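Local structure of pectinesterase A (Erwinia chrysanthemi, 2NTP) at residues Ile39-Tyr44 and Gly59-Gly64; Ala6-Ser11 and Phe35-Lys40; Tyr277-Met282 and Ser299-Tyr304; Ile67-Ala72 and Ser88-Ile93. The protein catalyses the de-esterification of pectin, hydrolysing galacturonosyl methyl esters to release methanol, probably as the first step in maceration of plant tissue. All blocks are in the same frame, centred on the assembly; numbering follows the deposited sequence.

In the fold
The four contacts mark stations along a right-handed parallel beta-helix. Interactions 1 and 2 share I39 and K40, and their centres lie about 9 Å apart near the N-terminal end. Interaction 4 follows, its centre about 16 Å from that of interaction 1. The two meet where the neighbouring strands 42-45 and 65-69 run side by side. Interaction 3 lies on the other side of the chain's centre, about 41 Å from interaction 2 between centres. Substrate binds nearer interactions 3 and 4. M282 of interaction 3 touches the bound oligosaccharide, and the S88 side chain of interaction 4 is about 7 Å from a galacturonate unit. Interactions 1 and 2 are remote from the annotated sites.

Interaction 1. Residues Ile39-Tyr44 and Gly59-Gly64; sequences IKNGVY and GESRNG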
loop_
_atom_site.group_PDB
_atom_site.type_symbol
_atom_site.label_atom_id
_atom_site.label_comp_id
_atom_site.label_asym_id
_atom_site.label_seq_id
_atom_site.Cartn_x
_atom_site.Cartn_y
_atom_site.Cartn_z
ATOM N N ILE A 39 4.547 -0.826 -21.495
ATOM C CA ILE A 39 4.472 -2.255 -21.214
ATOM C C ILE A 39 3.196 -2.824 -21.836
ATOM O O ILE A 39 2.093 -2.548 -21.369
ATOM C CB ILE A 39 4.511 -2.535 -19.685
ATOM C CG1 ILE A 39 5.766 -1.921 -19.050
ATOM C CG2 ILE A 39 4.445 -4.034 -19.410
ATOM C CD1 ILE A 39 5.716 -1.823 -17.518
ATOM N N LYS A 40 3.348 -3.609 -22.904
ATOM C CA LYS A 40 2.196 -4.233 -23.562
ATOM C C LYS A 40 1.576 -5.320 -22.685
ATOM O O LYS A 40 2.255 -5.872 -21.810
ATOM C CB LYS A 40 2.595 -4.809 -24.931
ATOM C CG LYS A 40 3.041 -3.768 -25.949
ATOM C CD LYS A 40 1.848 -3.034 -26.560
ATOM C CE LYS A 40 2.228 -2.315 -27.848
ATOM N NZ LYS A 40 2.442 -3.270 -28.976
ATOM N N ASN A 41 0.295 -5.612 -22.922
ATOM C CA ASN A 41 -0.460 -6.608 -22.157
ATOM C C ASN A 41 0.288 -7.924 -21.979
ATOM O O ASN A 41 0.916 -8.431 -22.916
ATOM C CB ASN A 41 -1.829 -6.875 -22.794
ATOM C CG ASN A 41 -2.815 -5.737 -22.578
ATOM O OD1 ASN A 41 -2.737 -5.007 -21.592
ATOM N ND2 ASN A 41 -3.756 -5.590 -23.502
ATOM N N GLY A 42 0.219 -8.456 -20.768
ATOM C CA GLY A 42 0.892 -9.700 -20.419
ATOM C C GLY A 42 1.144 -9.734 -18.927
ATOM O O GLY A 42 1.047 -8.706 -18.255
ATOM N N VAL A 43 1.450 -10.923 -18.413
ATOM C CA VAL A 43 1.813 -11.092 -17.008
ATOM C C VAL A 43 3.326 -11.255 -16.934
ATOM O O VAL A 43 3.893 -12.242 -17.426
ATOM C CB VAL A 43 1.090 -12.300 -16.349
ATOM C CG1 VAL A 43 1.526 -12.473 -14.897
ATOM C CG2 VAL A 43 -0.418 -12.128 -16.426
ATOM N N TYR A 44 3.971 -10.267 -16.331
ATOM C CA TYR A 44 5.421 -10.237 -16.202
ATOM C C TYR A 44 5.818 -10.675 -14.801
ATOM O O TYR A 44 5.598 -9.954 -13.823
ATOM C CB TYR A 44 5.949 -8.842 -16.551
ATOM C CG TYR A 44 5.579 -8.427 -17.962
ATOM C CD1 TYR A 44 4.324 -7.877 -18.248
ATOM C CD2 TYR A 44 6.470 -8.622 -19.020
ATOM C CE1 TYR A 44 3.973 -7.517 -19.552
ATOM C CE2 TYR A 44 6.127 -8.266 -20.320
ATOM C CZ TYR A 44 4.885 -7.714 -20.578
ATOM O OH TYR A 44 4.559 -7.360 -21.870
ATOM N N GLY A 59 1.417 0.957 -18.694
ATOM C CA GLY A 59 0.886 -0.305 -19.181
ATOM C C GLY A 59 -0.145 -0.078 -20.268
ATOM O O GLY A 59 -0.761 0.990 -20.336
ATOM N N GLU A 60 -0.318 -1.084 -21.124
ATOM C CA GLU A 60 -1.312 -1.042 -22.200
ATOM C C GLU A 60 -2.737 -0.912 -21.653
ATOM O O GLU A 60 -3.572 -0.214 -22.235
ATOM C CB GLU A 60 -1.178 -2.281 -23.096
ATOM C CG GLU A 60 -2.200 -2.353 -24.237
ATOM C CD GLU A 60 -1.928 -3.471 -25.235
ATOM O OE1 GLU A 60 -0.934 -4.218 -25.073
ATOM O OE2 GLU A 60 -2.722 -3.595 -26.196
ATOM N N SER A 61 -2.999 -1.587 -20.537
ATOM C CA SER A 61 -4.292 -1.543 -19.854
ATOM C C SER A 61 -4.072 -2.004 -18.419
ATOM O O SER A 61 -3.214 -2.854 -18.166
ATOM C CB SER A 61 -5.310 -2.457 -20.542
ATOM O OG SER A 61 -4.957 -3.828 -20.397
ATOM N N ARG A 62 -4.838 -1.445 -17.487
ATOM C CA ARG A 62 -4.794 -1.906 -16.099
ATOM C C ARG A 62 -5.191 -3.379 -16.001
ATOM O O ARG A 62 -4.551 -4.155 -15.288
ATOM C CB ARG A 62 -5.709 -1.061 -15.210
ATOM C CG ARG A 62 -5.455 -1.269 -13.720
ATOM C CD ARG A 62 -6.288 -0.328 -12.894
ATOM N NE ARG A 62 -7.601 -0.876 -12.566
ATOM C CZ ARG A 62 -8.549 -0.192 -11.929
ATOM N NH1 ARG A 62 -8.331 1.069 -11.570
ATOM N NH2 ARG A 62 -9.713 -0.766 -11.657
ATOM N N ASN A 63 -6.243 -3.761 -16.727
ATOM C CA ASN A 63 -6.725 -5.144 -16.704
ATOM C C ASN A 63 -5.701 -6.170 -17.210
ATOM O O ASN A 63 -5.630 -7.281 -16.689
ATOM C CB ASN A 63 -8.029 -5.277 -17.508
ATOM C CG ASN A 63 -9.272 -4.822 -16.731
ATOM O OD1 ASN A 63 -10.382 -4.834 -17.276
ATOM N ND2 ASN A 63 -9.100 -4.433 -15.471
ATOM N N GLY A 64 -4.901 -5.778 -18.202
ATOM C CA GLY A 64 -4.053 -6.713 -18.951
ATOM C C GLY A 64 -2.545 -6.641 -18.782
ATOM O O GLY A 64 -1.836 -7.598 -19.132
#
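E60 reaches across to N41 and meets it twice. Its carboxylate oxygen OE1 accepts the backbone N of N41 at 2.8 Å. The bond is nearly straight, 176° at the hydrogen, and uses the anti side of the carboxylate, somewhat out of its plane. The flat end of E60 also stacks on the N41 amide, with planes only 3° apart and ND2 3.3 Å from CD of E60. The extended E60 chain, with CG anti to its backbone N (chi1 179°), brings the carboxylate there. The N41 amide is held from a second direction: S61 OG donates to its OD1 at 2.8 Å. The same S61 OG accepts the backbone N of G64 at 2.9 Å, an ST motif. This is a turn region of the parallel beta-helix. I39 and G59 form the last parallel bridge before both segments leave their strands. There E60 N donates to I39 O at 2.8 Å. Beyond N41 the segments stay joined, since G42 N donates to G64 O at 2.8 Å. The carbonyl O of K40 is taken by Y44 OH at 2.7 Å, from above the carbonyl plane. K40 NZ forms a salt bridge with D14.

Interaction 2. Residues Ala6-Ser11 and Phe35-Lys40; sequences AVVSKS and FVILIK
The carbonyl O of L38 is gripped by two neighbours of strand 6-8. V8 N donates to it at 2.7 Å, nearly along the C=O axis, with 167° at the hydrogen. The CA of V7 adds a CH...O contact to L38 O at 3.3 Å. Two more firm bonds continue the parallel ladder: L38 N donates to A6 O at 3.0 Å, and K40 N to V8 O at 2.8 Å. A bond from A6 N to V36 O is weak. The bridged pairs are A6 with I37, V7 with L38, and V8 with I39.

A6, V8, I37 and I39 share one face. On it, the methyl CG2 of V8 meets CG2 of I37 at 3.7 Å. V8 holds CG2 anti to its carbonyl carbon, which turns that branch toward I37. The A6 methyl reaches CZ of F35 at 4.1 Å, approaching the ring obliquely. V7 and L38 lie on the other face, where CG1 of V7 meets CD2 of L38 at 4.2 Å. Past the strands, CB of S9 packs on CB of K40 at 4.0 Å, while S9 OG donates to S11 O and also bonds to T17.

The two strands and helix 21-26 make a beta-alpha-beta unit. The helix packs on the face of V8, I37 and I39 through I21, A24 and I25. Strand 6-8 is an outermost strand of its parallel sheet, and strand 55-59 flanks strand 35-39 on its far side.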
loop_
_atom_site.group_PDB
_atom_site.type_symbol
_atom_site.label_atom_id
_atom_site.label_comp_id
_atom_site.label_asym_id
_atom_site.label_seq_id
_atom_site.Cartn_x
_atom_site.Cartn_y
_atom_site.Cartn_z
ATOM N N ALA A 6 11.335 3.135 -24.461
ATOM C CA ALA A 6 11.440 1.682 -24.570
ATOM C C ALA A 6 10.058 1.043 -24.560
ATOM O O ALA A 6 9.116 1.602 -23.994
ATOM C CB ALA A 6 12.291 1.127 -23.437
ATOM N N VAL A 7 9.940 -0.120 -25.196
ATOM C CA VAL A 7 8.687 -0.879 -25.213
ATOM C C VAL A 7 8.946 -2.315 -24.755
ATOM O O VAL A 7 9.922 -2.938 -25.176
ATOM C CB VAL A 7 8.009 -0.872 -26.615
ATOM C CG1 VAL A 7 6.688 -1.632 -26.590
ATOM C CG2 VAL A 7 7.775 0.557 -27.099
ATOM N N VAL A 8 8.077 -2.816 -23.880
ATOM C CA VAL A 8 8.129 -4.201 -23.414
ATOM C C VAL A 8 6.925 -4.958 -23.970
ATOM O O VAL A 8 5.801 -4.459 -23.926
ATOM C CB VAL A 8 8.133 -4.288 -21.858
ATOM C CG1 VAL A 8 8.297 -5.727 -21.387
ATOM C CG2 VAL A 8 9.239 -3.439 -21.274
ATOM N N SER A 9 7.169 -6.153 -24.507
ATOM C CA SER A 9 6.091 -7.004 -25.014
ATOM C C SER A 9 6.415 -8.488 -24.871
ATOM O O SER A 9 7.583 -8.875 -24.794
ATOM C CB SER A 9 5.771 -6.677 -26.478
ATOM O OG SER A 9 6.782 -7.155 -27.343
ATOM N N LYS A 10 5.365 -9.304 -24.837
ATOM C CA LYS A 10 5.494 -10.756 -24.769
ATOM C C LYS A 10 5.798 -11.361 -26.137
ATOM O O LYS A 10 6.371 -12.449 -26.226
ATOM C CB LYS A 10 4.211 -11.380 -24.205
ATOM C CG LYS A 10 3.998 -11.163 -22.713
ATOM C CD LYS A 10 4.998 -11.957 -21.887
ATOM C CE LYS A 10 4.784 -11.733 -20.407
ATOM N NZ LYS A 10 5.802 -12.445 -19.588
ATOM N N SER A 11 5.410 -10.651 -27.195
ATOM C CA SER A 11 5.547 -11.147 -28.563
ATOM C C SER A 11 6.815 -10.646 -29.250
ATOM O O SER A 11 7.187 -9.478 -29.119
ATOM C CB SER A 11 4.320 -10.768 -29.396
ATOM O OG SER A 11 3.139 -11.342 -28.860
ATOM N N PHE A 35 12.458 9.035 -18.575
ATOM C CA PHE A 35 12.531 7.782 -19.322
ATOM C C PHE A 35 11.195 7.069 -19.188
ATOM O O PHE A 35 10.778 6.730 -18.077
ATOM C CB PHE A 35 13.672 6.906 -18.798
ATOM C CG PHE A 35 14.065 5.793 -19.733
ATOM C CD1 PHE A 35 14.943 6.035 -20.790
ATOM C CD2 PHE A 35 13.564 4.505 -19.562
ATOM C CE1 PHE A 35 15.315 5.016 -21.661
ATOM C CE2 PHE A 35 13.931 3.475 -20.434
ATOM C CZ PHE A 35 14.807 3.736 -21.485
ATOM N N VAL A 36 10.532 6.859 -20.321
ATOM C CA VAL A 36 9.163 6.345 -20.356
ATOM C C VAL A 36 9.114 4.989 -21.053
ATOM O O VAL A 36 9.557 4.847 -22.198
ATOM C CB VAL A 36 8.204 7.335 -21.061
ATOM C CG1 VAL A 36 6.748 6.913 -20.885
ATOM C CG2 VAL A 36 8.427 8.758 -20.540
ATOM N N ILE A 37 8.566 3.997 -20.351
ATOM C CA ILE A 37 8.491 2.630 -20.858
ATOM C C ILE A 37 7.040 2.190 -21.042
ATOM O O ILE A 37 6.238 2.247 -20.102
ATOM C CB ILE A 37 9.229 1.642 -19.918
ATOM C CG1 ILE A 37 10.683 2.081 -19.726
ATOM C CG2 ILE A 37 9.148 0.206 -20.466
ATOM C CD1 ILE A 37 11.409 1.393 -18.571
ATOM N N LEU A 38 6.706 1.767 -22.259
ATOM C CA LEU A 38 5.401 1.183 -22.528
ATOM C C LEU A 38 5.491 -0.311 -22.275
ATOM O O LEU A 38 6.412 -0.977 -22.758
ATOM C CB LEU A 38 4.938 1.459 -23.965
ATOM C CG LEU A 38 3.605 0.842 -24.420
ATOM C CD1 LEU A 38 2.400 1.434 -23.684
ATOM C CD2 LEU A 38 3.430 0.991 -25.935
ATOM N N ILE A 39 4.547 -0.826 -21.495
ATOM C CA ILE A 39 4.472 -2.255 -21.214
ATOM C C ILE A 39 3.196 -2.824 -21.836
ATOM O O ILE A 39 2.093 -2.548 -21.369
ATOM C CB ILE A 39 4.511 -2.535 -19.685
ATOM C CG1 ILE A 39 5.766 -1.921 -19.050
ATOM C CG2 ILE A 39 4.445 -4.034 -19.410
ATOM C CD1 ILE A 39 5.716 -1.823 -17.518
ATOM N N LYS A 40 3.348 -3.609 -22.904
ATOM C CA LYS A 40 2.196 -4.233 -23.562
ATOM C C LYS A 40 1.576 -5.320 -22.685
ATOM O O LYS A 40 2.255 -5.872 -21.810
ATOM C CB LYS A 40 2.595 -4.809 -24.931
ATOM C CG LYS A 40 3.041 -3.768 -25.949
ATOM C CD LYS A 40 1.848 -3.034 -26.560
ATOM C CE LYS A 40 2.228 -2.315 -27.848
ATOM N NZ LYS A 40 2.442 -3.270 -28.976
#

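Interaction 3. Residues Tyr277-Met282 and Ser299-Tyr304; sequences YGWDKM and SRFFEY
W279 stacks on F301, joining residues 277-282 to strand 300-304, the last strand of one sheet of the parallel beta-helix. Its CB starts 3.9 Å from CD2 of F301. CG stands at a similar distance from the same atom. At the ring fusion, CD2 and CE2 of W279 both lie against CB of F301. That CB sits over the centre of the six-membered ring, 3.4 Å from its centroid and close to the normal, a CH-pi contact. CE3 lies over the face of the phenyl ring, toward its rim, and meets CD2 of F301 at 3.4 Å. The six-membered ring of W279 and the F301 ring form an offset stack, with centroids 4.4 Å apart and planes at 15°. Farther along, CZ2 of W279 passes the backbone N of F302 at 3.7 Å. NE1 points to a water in the indole plane and donates to it at 2.8 Å. The water in turn donates a hydrogen bond to OE1 of E303 at 2.7 Å. This glutamate oxygen also pairs with R317, and its partner OE2 bonds to S306. Next to W279, D280 comes close to the substrate-binding residues Y206 and R243. Its OD2 accepts Y277 OH at 2.6 Å through the anti lone pair.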
loop_
_atom_site.group_PDB
_atom_site.type_symbol
_atom_site.label_atom_id
_atom_site.label_comp_id
_atom_site.label_asym_id
_atom_site.label_seq_id
_atom_site.Cartn_x
_atom_site.Cartn_y
_atom_site.Cartn_z
ATOM N N TYR A 277 -16.389 -1.422 10.915
ATOM C CA TYR A 277 -16.889 -1.214 12.284
ATOM C C TYR A 277 -16.379 0.072 12.942
ATOM O O TYR A 277 -16.954 0.533 13.938
ATOM C CB TYR A 277 -16.609 -2.432 13.183
ATOM C CG TYR A 277 -15.145 -2.783 13.358
ATOM C CD1 TYR A 277 -14.317 -2.045 14.210
ATOM C CD2 TYR A 277 -14.591 -3.868 12.684
ATOM C CE1 TYR A 277 -12.966 -2.373 14.366
ATOM C CE2 TYR A 277 -13.241 -4.206 12.838
ATOM C CZ TYR A 277 -12.442 -3.456 13.676
ATOM O OH TYR A 277 -11.116 -3.790 13.822
ATOM N N GLY A 278 -15.306 0.643 12.394
ATOM C CA GLY A 278 -14.655 1.818 12.982
ATOM C C GLY A 278 -13.154 1.636 13.070
ATOM O O GLY A 278 -12.556 0.973 12.223
ATOM N N TRP A 279 -12.544 2.229 14.092
ATOM C CA TRP A 279 -11.096 2.170 14.280
ATOM C C TRP A 279 -10.727 1.083 15.293
ATOM O O TRP A 279 -11.601 0.525 15.959
ATOM C CB TRP A 279 -10.574 3.529 14.761
ATOM C CG TRP A 279 -10.924 4.686 13.862
ATOM C CD1 TRP A 279 -11.942 5.584 14.039
ATOM C CD2 TRP A 279 -10.255 5.073 12.653
ATOM N NE1 TRP A 279 -11.947 6.504 13.016
ATOM C CE2 TRP A 279 -10.925 6.213 12.151
ATOM C CE3 TRP A 279 -9.153 4.569 11.947
ATOM C CZ2 TRP A 279 -10.528 6.860 10.971
ATOM C CZ3 TRP A 279 -8.755 5.210 10.780
ATOM C CH2 TRP A 279 -9.444 6.346 10.299
ATOM N N ASP A 280 -9.434 0.783 15.418
ATOM C CA ASP A 280 -8.999 -0.236 16.375
ATOM C C ASP A 280 -7.641 0.089 16.993
ATOM O O ASP A 280 -6.951 1.016 16.556
ATOM C CB ASP A 280 -8.964 -1.624 15.717
ATOM C CG ASP A 280 -9.426 -2.740 16.655
ATOM O OD1 ASP A 280 -9.168 -2.668 17.879
ATOM O OD2 ASP A 280 -10.046 -3.702 16.160
ATOM N N LYS A 281 -7.283 -0.685 18.018
ATOM C CA LYS A 281 -5.981 -0.594 18.674
ATOM C C LYS A 281 -4.980 -1.565 18.043
ATOM O O LYS A 281 -5.349 -2.430 17.245
ATOM C CB LYS A 281 -6.120 -0.875 20.180
ATOM C CG LYS A 281 -6.658 -2.264 20.519
ATOM C CD LYS A 281 -6.917 -2.423 22.016
ATOM C CE LYS A 281 -7.336 -3.850 22.334
ATOM N NZ LYS A 281 -7.932 -3.970 23.695
ATOM N N MET A 282 -3.711 -1.409 18.409
ATOM C CA MET A 282 -2.653 -2.290 17.935
ATOM C C MET A 282 -1.577 -2.412 18.999
ATOM O O MET A 282 -1.299 -1.448 19.717
ATOM C CB MET A 282 -2.049 -1.753 16.637
ATOM C CG MET A 282 -1.132 -2.734 15.916
ATOM S SD MET A 282 -0.503 -2.056 14.374
ATOM C CE MET A 282 0.443 -3.445 13.762
ATOM N N SER A 299 -4.544 8.388 18.567
ATOM C CA SER A 299 -3.978 8.473 17.224
ATOM C C SER A 299 -4.749 9.490 16.382
ATOM O O SER A 299 -5.819 9.952 16.789
ATOM C CB SER A 299 -4.001 7.094 16.563
ATOM O OG SER A 299 -3.403 6.128 17.415
ATOM N N ARG A 300 -4.213 9.831 15.212
ATOM C CA ARG A 300 -4.803 10.874 14.366
ATOM C C ARG A 300 -5.747 10.255 13.337
ATOM O O ARG A 300 -5.463 10.224 12.136
ATOM C CB ARG A 300 -3.718 11.739 13.713
ATOM C CG ARG A 300 -2.892 12.543 14.711
ATOM C CD ARG A 300 -1.775 13.310 14.031
ATOM N NE ARG A 300 -0.644 12.456 13.672
ATOM C CZ ARG A 300 0.407 12.860 12.962
ATOM N NH1 ARG A 300 0.472 14.109 12.512
ATOM N NH2 ARG A 300 1.388 12.017 12.690
ATOM N N PHE A 301 -6.870 9.753 13.846
ATOM C CA PHE A 301 -7.851 9.017 13.053
ATOM C C PHE A 301 -9.132 9.835 12.907
ATOM O O PHE A 301 -9.841 10.068 13.897
ATOM C CB PHE A 301 -8.188 7.690 13.743
ATOM C CG PHE A 301 -7.072 6.665 13.745
ATOM C CD1 PHE A 301 -5.959 6.784 12.917
ATOM C CD2 PHE A 301 -7.179 5.534 14.557
ATOM C CE1 PHE A 301 -4.954 5.808 12.924
ATOM C CE2 PHE A 301 -6.183 4.549 14.565
ATOM C CZ PHE A 301 -5.069 4.689 13.747
ATOM N N PHE A 302 -9.432 10.270 11.681
ATOM C CA PHE A 302 -10.583 11.151 11.445
ATOM C C PHE A 302 -11.355 10.823 10.179
ATOM O O PHE A 302 -10.812 10.241 9.241
ATOM C CB PHE A 302 -10.141 12.616 11.374
ATOM C CG PHE A 302 -9.416 13.100 12.596
ATOM C CD1 PHE A 302 -10.124 13.500 13.729
ATOM C CD2 PHE A 302 -8.028 13.166 12.613
ATOM C CE1 PHE A 302 -9.451 13.952 14.866
ATOM C CE2 PHE A 302 -7.347 13.613 13.748
ATOM C CZ PHE A 302 -8.063 14.006 14.873
ATOM N N GLU A 303 -12.625 11.227 10.162
ATOM C CA GLU A 303 -13.467 11.142 8.979
ATOM C C GLU A 303 -14.128 12.484 8.691
ATOM O O GLU A 303 -14.285 13.322 9.583
ATOM C CB GLU A 303 -14.560 10.091 9.161
ATOM C CG GLU A 303 -14.077 8.660 9.119
ATOM C CD GLU A 303 -15.157 7.702 9.555
ATOM O OE1 GLU A 303 -15.234 7.410 10.764
ATOM O OE2 GLU A 303 -15.944 7.264 8.691
ATOM N N TYR A 304 -14.523 12.667 7.438
ATOM C CA TYR A 304 -15.303 13.821 7.039
ATOM C C TYR A 304 -16.299 13.375 5.981
ATOM O O TYR A 304 -15.912 12.923 4.909
ATOM C CB TYR A 304 -14.400 14.933 6.502
ATOM C CG TYR A 304 -15.154 16.171 6.056
ATOM C CD1 TYR A 304 -15.684 17.066 6.987
ATOM C CD2 TYR A 304 -15.333 16.447 4.701
ATOM C CE1 TYR A 304 -16.373 18.205 6.578
ATOM C CE2 TYR A 304 -16.019 17.586 4.278
ATOM C CZ TYR A 304 -16.536 18.458 5.222
ATOM O OH TYR A 304 -17.217 19.583 4.803
HETATM O O HOH W 1 -13.570 8.749 12.481
#

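Interaction 4. Residues Ile67-Ala72 and Ser88-Ile93; sequences IAAATA and SSTITI
T90 lays its methyl CG2 over the backbone of strand 65-69, 3.8 Å from N of A69 and a little farther from C of A68. CG2 stands anti to the backbone N of T90, and the hydroxyl is turned beside that N instead. There OG1 bonds to R106 O and accepts a hydrogen bond from a water at 3.0 Å. The same water donates to S88 O at 2.8 Å and bonds to T71 OG1 at 2.8 Å. It thus links polar atoms of both segments, which have no direct hydrogen bond between them.

The touching parts run almost antiparallel, 164° apart, yet they do not pair as strands. Strands 65-69 and 91-93 belong to different sheets of the parallel beta-helix, and their side chains meet in its interior. I67 and I91 cross at about a right angle there, with their CD1 methyls 3.7 Å apart. L48 touches both of them, and I105 and L133 pack on I91.

At the other end, CB of S88 lies 3.5 Å from T71 O and 3.8 Å from C of A72. T71 O also accepts from N107 ND2. The hydroxyl of S88 bonds to T85 O and V131 N. The S88 side chain lies about 5 Å from those of T85 and Q129, both of which bind substrate.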
loop_
_atom_site.group_PDB
_atom_site.type_symbol
_atom_site.label_atom_id
_atom_site.label_comp_id
_atom_site.label_asym_id
_atom_site.label_seq_id
_atom_site.Cartn_x
_atom_site.Cartn_y
_atom_site.Cartn_z
ATOM N N ILE A 67 2.378 -6.867 -13.408
ATOM C CA ILE A 67 3.695 -7.175 -12.857
ATOM C C ILE A 67 3.447 -7.928 -11.556
ATOM O O ILE A 67 2.797 -7.409 -10.652
ATOM C CB ILE A 67 4.518 -5.891 -12.581
ATOM C CG1 ILE A 67 4.481 -4.964 -13.807
ATOM C CG2 ILE A 67 5.947 -6.244 -12.153
ATOM C CD1 ILE A 67 5.046 -3.557 -13.568
ATOM N N ALA A 68 3.941 -9.159 -11.477
ATOM C CA ALA A 68 3.580 -10.046 -10.373
ATOM C C ALA A 68 4.719 -10.952 -9.928
ATOM O O ALA A 68 5.488 -11.457 -10.749
ATOM C CB ALA A 68 2.371 -10.888 -10.761
ATOM N N ALA A 69 4.820 -11.141 -8.618
ATOM C CA ALA A 69 5.716 -12.137 -8.033
ATOM C C ALA A 69 5.165 -12.570 -6.679
ATOM O O ALA A 69 4.455 -11.804 -6.019
ATOM C CB ALA A 69 7.129 -11.586 -7.889
ATOM N N ALA A 70 5.486 -13.798 -6.277
ATOM C CA ALA A 70 5.035 -14.334 -4.995
ATOM C C ALA A 70 6.172 -14.376 -3.982
ATOM O O ALA A 70 7.115 -15.167 -4.120
ATOM C CB ALA A 70 4.423 -15.720 -5.181
ATOM N N THR A 71 6.092 -13.516 -2.967
ATOM C CA THR A 71 7.114 -13.458 -1.919
ATOM C C THR A 71 6.494 -13.010 -0.601
ATOM O O THR A 71 5.934 -11.913 -0.526
ATOM C CB THR A 71 8.266 -12.466 -2.279
ATOM O OG1 THR A 71 8.554 -12.522 -3.686
ATOM C CG2 THR A 71 9.533 -12.763 -1.471
ATOM N N ALA A 72 6.579 -13.852 0.429
ATOM C CA ALA A 72 6.176 -13.433 1.776
ATOM C C ALA A 72 7.398 -13.026 2.587
ATOM O O ALA A 72 8.530 -13.380 2.231
ATOM C CB ALA A 72 5.411 -14.544 2.489
ATOM N N SER A 88 9.985 -8.331 0.843
ATOM C CA SER A 88 8.984 -9.143 0.141
ATOM C C SER A 88 8.359 -8.444 -1.066
ATOM O O SER A 88 7.623 -9.069 -1.836
ATOM C CB SER A 88 7.863 -9.547 1.106
ATOM O OG SER A 88 6.982 -8.457 1.351
ATOM N N SER A 89 8.637 -7.149 -1.218
ATOM C CA SER A 89 7.908 -6.325 -2.177
ATOM C C SER A 89 8.138 -6.737 -3.625
ATOM O O SER A 89 9.270 -6.992 -4.030
ATOM C CB SER A 89 8.252 -4.847 -2.000
ATOM O OG SER A 89 7.314 -4.062 -2.721
ATOM N N THR A 90 7.058 -6.778 -4.405
ATOM C CA THR A 90 7.176 -7.058 -5.837
ATOM C C THR A 90 7.875 -5.889 -6.529
ATOM O O THR A 90 8.793 -6.093 -7.325
ATOM C CB THR A 90 5.803 -7.356 -6.477
ATOM O OG1 THR A 90 5.254 -8.534 -5.874
ATOM C CG2 THR A 90 5.930 -7.584 -7.996
ATOM N N ILE A 91 7.440 -4.669 -6.216
ATOM C CA ILE A 91 8.071 -3.462 -6.748
ATOM C C ILE A 91 8.491 -2.552 -5.600
ATOM O O ILE A 91 7.701 -2.270 -4.696
ATOM C CB ILE A 91 7.146 -2.714 -7.744
ATOM C CG1 ILE A 91 6.906 -3.577 -8.990
ATOM C CG2 ILE A 91 7.744 -1.345 -8.133
ATOM C CD1 ILE A 91 6.059 -2.911 -10.072
ATOM N N THR A 92 9.748 -2.120 -5.642
ATOM C CA THR A 92 10.306 -1.212 -4.645
ATOM C C THR A 92 10.696 0.091 -5.341
ATOM O O THR A 92 11.476 0.070 -6.292
ATOM C CB THR A 92 11.535 -1.847 -3.957
ATOM O OG1 THR A 92 11.142 -3.059 -3.288
ATOM C CG2 THR A 92 12.145 -0.891 -2.951
ATOM N N ILE A 93 10.141 1.213 -4.879
ATOM C CA ILE A 93 10.473 2.524 -5.451
ATOM C C ILE A 93 11.429 3.256 -4.524
ATOM O O ILE A 93 11.041 3.679 -3.427
ATOM C CB ILE A 93 9.212 3.409 -5.710
ATOM C CG1 ILE A 93 8.144 2.661 -6.518
ATOM C CG2 ILE A 93 9.615 4.734 -6.380
ATOM C CD1 ILE A 93 8.583 2.206 -7.908
HETATM O O HOH W 2 7.254 -10.175 -4.393
#